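Local atomic coordinates of type-2 restriction enzyme AgeI (Thalassobius gelatinovorus, PDB entry 5DWA), a protein that recognises the double-stranded DNA sequence 5'-ACCGGT-3' and cleaves it after the first A, leaving fragments with 5'-phosphates. Residues A[140-146]-A[161-167]; A[190-194]-A[272-277]. One frame throughout, in Å; residues are numbered along the deposited sequence.

Contact 1: residues A[140-146]-A[161-167]; sequences KVDVMIE and VVGGIHA. With nucleotides of chain C.
Val143 and Ile165 face each other as a hydrogen-bonded antiparallel pair, and the ladder of backbone bonds runs from there to Ile145, opposite Gly163. Both ends carry a classic beta bulge. At one, Ile165 O accepts from Asp142 N and Val143 N (2.9 and 3.2 Å), the second donor lying in the carbonyl plane and the first tilted from it. At the other, Ile145 O takes an almost straight bond (178°) from Val162 N at 2.9 Å and a weak one from Gly163 N.

Among the side-chain polar contacts, Asp142 curls back beside its own backbone N (chi1 -53°), and its OD2 accepts a hydrogen bond from Ala167 N at 2.7 Å on its anti lone pair. Lys140, in the loop that leads into the first strand, donates from NZ to phosphate oxygen OP1 of DC5 in chain C. Glu146, at the far end, is held by salt bridges to Arg129 and Arg114.

Apolar contacts add to the ladder. Ile145 CG2 meets Val162 CG2 at 3.7 Å. Ile145 and Ile165 share a face of the sheet, where Ile145 CD1 reaches Ile165 CG1 at 3.9 Å, the two side chains crossing at about a right angle; Leu115 and Ile113 flank this side. Val141 CG2 sits over one face of the His166 ring, 4.2 Å from its centroid, in a CH-pi contact. The imidazole itself is bound through ND1 to Asp178.

A bulged hairpin with an aspartate where its first strand starts and Lys168 just beyond Ala167 on its second is consistent with the signature region of the PD-(D/E)XK nuclease core, laid here beside the DNA backbone.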
loop_
_atom_site.group_PDB
_atom_site.type_symbol
_atom_site.label_atom_id
_atom_site.label_comp_id
_atom_site.label_asym_id
_atom_site.label_seq_id
_atom_site.Cartn_x
_atom_site.Cartn_y
_atom_site.Cartn_z
ATOM N N LYS A 140 10.075 -1.996 -8.111
ATOM C CA LYS A 140 8.642 -2.269 -8.269
ATOM C C LYS A 140 8.320 -2.661 -9.707
ATOM O O LYS A 140 7.739 -1.886 -10.480
ATOM C CB LYS A 140 7.795 -1.063 -7.829
ATOM C CG LYS A 140 6.280 -1.302 -7.796
ATOM C CD LYS A 140 5.888 -2.539 -6.982
ATOM C CE LYS A 140 4.407 -2.468 -6.574
ATOM N NZ LYS A 140 3.882 -3.772 -6.088
ATOM N N VAL A 141 8.733 -3.876 -10.055
ATOM C CA VAL A 141 8.368 -4.518 -11.312
ATOM C C VAL A 141 8.322 -6.005 -11.000
ATOM O O VAL A 141 9.110 -6.484 -10.185
ATOM C CB VAL A 141 9.358 -4.172 -12.447
ATOM C CG1 VAL A 141 10.763 -4.652 -12.124
ATOM C CG2 VAL A 141 8.867 -4.729 -13.772
ATOM N N ASP A 142 7.391 -6.730 -11.610
ATOM C CA ASP A 142 7.060 -8.068 -11.121
ATOM C C ASP A 142 7.504 -9.233 -11.997
ATOM O O ASP A 142 7.979 -10.242 -11.488
ATOM C CB ASP A 142 5.547 -8.137 -10.894
ATOM C CG ASP A 142 5.060 -7.007 -10.023
ATOM O OD1 ASP A 142 5.646 -6.815 -8.939
ATOM O OD2 ASP A 142 4.130 -6.291 -10.434
ATOM N N VAL A 143 7.314 -9.105 -13.299
ATOM C CA VAL A 143 7.598 -10.202 -14.212
ATOM C C VAL A 143 8.485 -9.661 -15.332
ATOM O O VAL A 143 8.189 -8.621 -15.918
ATOM C CB VAL A 143 6.297 -10.810 -14.786
ATOM C CG1 VAL A 143 6.601 -11.945 -15.744
ATOM C CG2 VAL A 143 5.330 -11.253 -13.670
ATOM N N MET A 144 9.591 -10.328 -15.629
ATOM C CA MET A 144 10.431 -9.806 -16.698
ATOM C C MET A 144 10.023 -10.418 -18.034
ATOM O O MET A 144 9.455 -11.513 -18.082
ATOM C CB MET A 144 11.921 -10.027 -16.389
ATOM C CG MET A 144 12.495 -11.378 -16.705
ATOM S SD MET A 144 14.309 -11.351 -16.574
ATOM C CE MET A 144 14.564 -13.048 -16.092
ATOM N N ILE A 145 10.251 -9.659 -19.103
ATOM C CA ILE A 145 9.971 -10.104 -20.460
ATOM C C ILE A 145 11.299 -10.223 -21.181
ATOM O O ILE A 145 12.109 -9.290 -21.127
ATOM C CB ILE A 145 9.055 -9.134 -21.230
ATOM C CG1 ILE A 145 7.843 -8.719 -20.387
ATOM C CG2 ILE A 145 8.624 -9.754 -22.564
ATOM C CD1 ILE A 145 7.089 -7.532 -20.980
ATOM N N GLU A 146 11.510 -11.366 -21.833
ATOM C CA GLU A 146 12.739 -11.628 -22.580
ATOM C C GLU A 146 12.427 -12.066 -23.998
ATOM O O GLU A 146 11.364 -12.627 -24.265
ATOM C CB GLU A 146 13.576 -12.698 -21.888
ATOM C CG GLU A 146 14.156 -12.288 -20.549
ATOM C CD GLU A 146 14.871 -13.434 -19.868
ATOM O OE1 GLU A 146 14.229 -14.476 -19.617
ATOM O OE2 GLU A 146 16.083 -13.304 -19.597
ATOM N N VAL A 161 16.737 -9.329 -22.009
ATOM C CA VAL A 161 15.610 -8.621 -21.400
ATOM C C VAL A 161 15.126 -7.467 -22.273
ATOM O O VAL A 161 15.929 -6.676 -22.777
ATOM C CB VAL A 161 15.966 -8.065 -20.010
ATOM C CG1 VAL A 161 14.701 -7.590 -19.293
ATOM C CG2 VAL A 161 16.664 -9.115 -19.186
ATOM N N VAL A 162 13.809 -7.364 -22.438
ATOM C CA VAL A 162 13.226 -6.331 -23.285
ATOM C C VAL A 162 12.214 -5.476 -22.529
ATOM O O VAL A 162 11.724 -4.474 -23.053
ATOM C CB VAL A 162 12.528 -6.935 -24.513
ATOM C CG1 VAL A 162 13.541 -7.579 -25.453
ATOM C CG2 VAL A 162 11.487 -7.955 -24.074
ATOM N N GLY A 163 11.873 -5.894 -21.312
ATOM C CA GLY A 163 10.976 -5.106 -20.493
ATOM C C GLY A 163 10.427 -5.862 -19.306
ATOM O O GLY A 163 10.965 -6.887 -18.898
ATOM N N GLY A 164 9.352 -5.337 -18.731
ATOM C CA GLY A 164 8.770 -5.982 -17.577
ATOM C C GLY A 164 7.312 -5.664 -17.438
ATOM O O GLY A 164 6.775 -4.752 -18.072
ATOM N N ILE A 165 6.647 -6.476 -16.616
ATOM C CA ILE A 165 5.223 -6.341 -16.308
ATOM C C ILE A 165 5.019 -5.916 -14.851
ATOM O O ILE A 165 5.610 -6.508 -13.947
ATOM C CB ILE A 165 4.466 -7.663 -16.558
ATOM C CG1 ILE A 165 4.687 -8.141 -17.999
ATOM C CG2 ILE A 165 2.980 -7.492 -16.267
ATOM C CD1 ILE A 165 4.010 -9.463 -18.301
ATOM N N HIS A 166 4.211 -4.870 -14.643
ATOM C CA HIS A 166 3.686 -4.508 -13.343
ATOM C C HIS A 166 2.359 -5.212 -13.216
ATOM O O HIS A 166 1.401 -4.841 -13.897
ATOM C CB HIS A 166 3.538 -2.996 -13.257
ATOM C CG HIS A 166 4.798 -2.283 -13.606
ATOM N ND1 HIS A 166 5.723 -1.913 -12.656
ATOM C CD2 HIS A 166 5.324 -1.932 -14.806
ATOM C CE1 HIS A 166 6.756 -1.345 -13.254
ATOM N NE2 HIS A 166 6.544 -1.356 -14.559
ATOM N N ALA A 167 2.321 -6.252 -12.386
ATOM C CA ALA A 167 1.152 -7.109 -12.271
ATOM C C ALA A 167 0.405 -6.743 -11.005
ATOM O O ALA A 167 0.985 -6.734 -9.922
ATOM C CB ALA A 167 1.557 -8.577 -12.248
ATOM P P DC C 5 4.539 -4.825 -3.193
ATOM O OP1 DC C 5 5.393 -4.939 -4.402
ATOM O OP2 DC C 5 4.196 -3.491 -2.657
ATOM O "O5'" DC C 5 3.190 -5.633 -3.461
ATOM C "C5'" DC C 5 3.246 -6.967 -3.936
ATOM C "C4'" DC C 5 2.275 -7.839 -3.169
ATOM O "O4'" DC C 5 2.727 -7.967 -1.817
ATOM C "C3'" DC C 5 0.877 -7.261 -3.072
ATOM O "O3'" DC C 5 0.132 -7.720 -4.176
ATOM C "C2'" DC C 5 0.348 -7.837 -1.747
ATOM C "C1'" DC C 5 1.622 -8.158 -0.949
ATOM N N1 DC C 5 1.842 -7.300 0.264
ATOM C C2 DC C 5 1.814 -7.877 1.540
ATOM O O2 DC C 5 1.596 -9.084 1.640
ATOM N N3 DC C 5 2.034 -7.098 2.627
ATOM C C4 DC C 5 2.273 -5.786 2.472
ATOM N N4 DC C 5 2.489 -5.057 3.571
ATOM C C5 DC C 5 2.318 -5.181 1.183
ATOM C C6 DC C 5 2.096 -5.959 0.119
HETATM O O HOH W 1 1.296 -5.467 -7.407
#

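Contact 2: residues A[190-194]-A[272-277]; sequences LLSVL and YLVAQL
Leu191 swings CG beside its backbone N (chi1 -70°), with CD1 continuing the line of the chain and CD2 branching off, which carries both methyls off the strand toward helix 268-277. From the helix, Tyr272 comes to meet it: with CG anti to the backbone N (chi1 172°) the phenol reaches down to the strand, sliding past Leu191 and Val193 in the opposite direction to each.

The two branches of Leu191 divide the work. Leu191 CD1 enters the helix surface among Leu273, Gln276 and Leu277, coming within 3.8 Å of Gln276 CB. Leu273 lies three and four residues before the other two, so one leucine meets successive turns on the same side. Leu191 CD2 instead lies beside the phenol, 3.8 Å from Tyr272 OH. Val193, two residues along the strand and turned the same way, adds its CG2 at 4.0 Å from Tyr272 CE2, approaching the ring obliquely.

This is helix-on-sheet packing of the alpha/beta kind found in PD-(D/E)XK nucleases: the C-terminal helix lies against the central mixed sheet, and its segment 272-277 runs nearly antiparallel to strand 191-194 (167°). Ser192, between the two apolar residues, points to the other side of the sheet, where its hydroxyl is hydrogen-bonded to Ser182 of helix 178-187.

No hydrogen bond crosses from strand to helix, and hydrophobic contact carries the interface. Gln276 belongs to its exposed margin. Its CG lies 3.6 Å above one face of the Tyr272 ring, one helical turn back. A bend at the second torsion then brings Gln276 OE1 to 4.0 Å from Leu191 CD2. On the strand side, Tyr272 also meets the ring of Phe238, from neighbouring strand 236-239, with the two planes inclined to each other.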
loop_
_atom_site.group_PDB
_atom_site.type_symbol
_atom_site.label_atom_id
_atom_site.label_comp_id
_atom_site.label_asym_id
_atom_site.label_seq_id
_atom_site.Cartn_x
_atom_site.Cartn_y
_atom_site.Cartn_z
ATOM N N LEU A 190 12.858 0.181 -22.348
ATOM C CA LEU A 190 12.235 -1.094 -22.022
ATOM C C LEU A 190 10.713 -1.016 -22.110
ATOM O O LEU A 190 10.122 0.034 -21.857
ATOM C CB LEU A 190 12.640 -1.538 -20.616
ATOM C CG LEU A 190 14.124 -1.833 -20.385
ATOM C CD1 LEU A 190 14.449 -1.785 -18.901
ATOM C CD2 LEU A 190 14.490 -3.196 -20.953
ATOM N N LEU A 191 10.077 -2.123 -22.474
ATOM C CA LEU A 191 8.624 -2.200 -22.362
ATOM C C LEU A 191 8.248 -2.228 -20.887
ATOM O O LEU A 191 8.882 -2.924 -20.091
ATOM C CB LEU A 191 8.080 -3.435 -23.080
ATOM C CG LEU A 191 8.139 -3.426 -24.606
ATOM C CD1 LEU A 191 7.586 -4.722 -25.157
ATOM C CD2 LEU A 191 7.368 -2.237 -25.144
ATOM N N SER A 192 7.231 -1.454 -20.525
ATOM C CA SER A 192 6.736 -1.449 -19.152
ATOM C C SER A 192 5.220 -1.582 -19.174
ATOM O O SER A 192 4.501 -0.604 -19.375
ATOM C CB SER A 192 7.161 -0.176 -18.424
ATOM O OG SER A 192 6.674 -0.162 -17.092
ATOM N N VAL A 193 4.739 -2.806 -18.980
ATOM C CA VAL A 193 3.325 -3.103 -19.158
ATOM C C VAL A 193 2.627 -3.188 -17.810
ATOM O O VAL A 193 3.164 -3.764 -16.869
ATOM C CB VAL A 193 3.150 -4.421 -19.937
ATOM C CG1 VAL A 193 1.687 -4.785 -20.095
ATOM C CG2 VAL A 193 3.825 -4.309 -21.316
ATOM N N LEU A 194 1.445 -2.578 -17.717
ATOM C CA LEU A 194 0.564 -2.774 -16.572
ATOM C C LEU A 194 -0.448 -3.864 -16.912
ATOM O O LEU A 194 -1.280 -3.681 -17.796
ATOM C CB LEU A 194 -0.154 -1.464 -16.221
ATOM C CG LEU A 194 -1.093 -1.522 -15.015
ATOM C CD1 LEU A 194 -0.311 -1.836 -13.751
ATOM C CD2 LEU A 194 -1.854 -0.202 -14.871
ATOM N N TYR A 272 0.517 -7.697 -29.038
ATOM C CA TYR A 272 1.249 -6.495 -28.662
ATOM C C TYR A 272 2.735 -6.777 -28.469
ATOM O O TYR A 272 3.579 -6.083 -29.029
ATOM C CB TYR A 272 0.655 -5.890 -27.388
ATOM C CG TYR A 272 1.458 -4.753 -26.812
ATOM C CD1 TYR A 272 1.399 -3.480 -27.370
ATOM C CD2 TYR A 272 2.272 -4.946 -25.702
ATOM C CE1 TYR A 272 2.135 -2.437 -26.845
ATOM C CE2 TYR A 272 3.009 -3.910 -25.171
ATOM C CZ TYR A 272 2.935 -2.657 -25.743
ATOM O OH TYR A 272 3.669 -1.622 -25.217
ATOM N N LEU A 273 3.054 -7.797 -27.679
ATOM C CA LEU A 273 4.448 -8.165 -27.461
ATOM C C LEU A 273 5.138 -8.560 -28.763
ATOM O O LEU A 273 6.271 -8.153 -29.014
ATOM C CB LEU A 273 4.557 -9.308 -26.453
ATOM C CG LEU A 273 4.210 -8.941 -25.011
ATOM C CD1 LEU A 273 4.562 -10.095 -24.089
ATOM C CD2 LEU A 273 4.920 -7.660 -24.578
ATOM N N VAL A 274 4.453 -9.346 -29.589
ATOM C CA VAL A 274 5.047 -9.813 -30.839
ATOM C C VAL A 274 5.352 -8.637 -31.763
ATOM O O VAL A 274 6.432 -8.561 -32.349
ATOM C CB VAL A 274 4.128 -10.826 -31.556
ATOM C CG1 VAL A 274 4.617 -11.086 -32.977
ATOM C CG2 VAL A 274 4.068 -12.124 -30.772
ATOM N N ALA A 275 4.408 -7.707 -31.862
ATOM C CA ALA A 275 4.578 -6.524 -32.700
ATOM C C ALA A 275 5.687 -5.614 -32.176
ATOM O O ALA A 275 6.504 -5.107 -32.944
ATOM C CB ALA A 275 3.271 -5.760 -32.798
ATOM N N GLN A 276 5.714 -5.405 -30.863
ATOM C CA GLN A 276 6.721 -4.543 -30.249
ATOM C C GLN A 276 8.136 -5.110 -30.335
ATOM O O GLN A 276 9.110 -4.353 -30.341
ATOM C CB GLN A 276 6.374 -4.288 -28.779
ATOM C CG GLN A 276 5.146 -3.430 -28.570
ATOM C CD GLN A 276 5.336 -2.021 -29.076
ATOM O OE1 GLN A 276 6.395 -1.420 -28.890
ATOM N NE2 GLN A 276 4.313 -1.484 -29.727
ATOM N N LEU A 277 8.250 -6.434 -30.400
ATOM C CA LEU A 277 9.552 -7.088 -30.266
ATOM C C LEU A 277 10.062 -7.725 -31.549
ATOM O O LEU A 277 11.098 -8.377 -31.551
ATOM C CB LEU A 277 9.491 -8.149 -29.168
ATOM C CG LEU A 277 9.178 -7.629 -27.764
ATOM C CD1 LEU A 277 9.062 -8.774 -26.762
ATOM C CD2 LEU A 277 10.236 -6.623 -27.329
#

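The two contacts follow one another along the chain, and their centres lie about 10 Å apart. They meet inside the six-stranded mixed sheet: contact 1 pairs strands 143-148 and 159-168, and contact 2 begins on strand 191-196, the parallel neighbour of 159-168. Probable backbone hydrogen bonds from His166 N to Val193 O (2.7 Å) and from Gly164 N to Leu191 O (2.8 Å) join them directly. Strand 159-168 thus has the hairpin partner along one edge and strand 191-196 along the other. Contact 2 then adds the C-terminal helix 268-277, tying the end of the chain to the sheet whose hairpin lies beside the bound DNA.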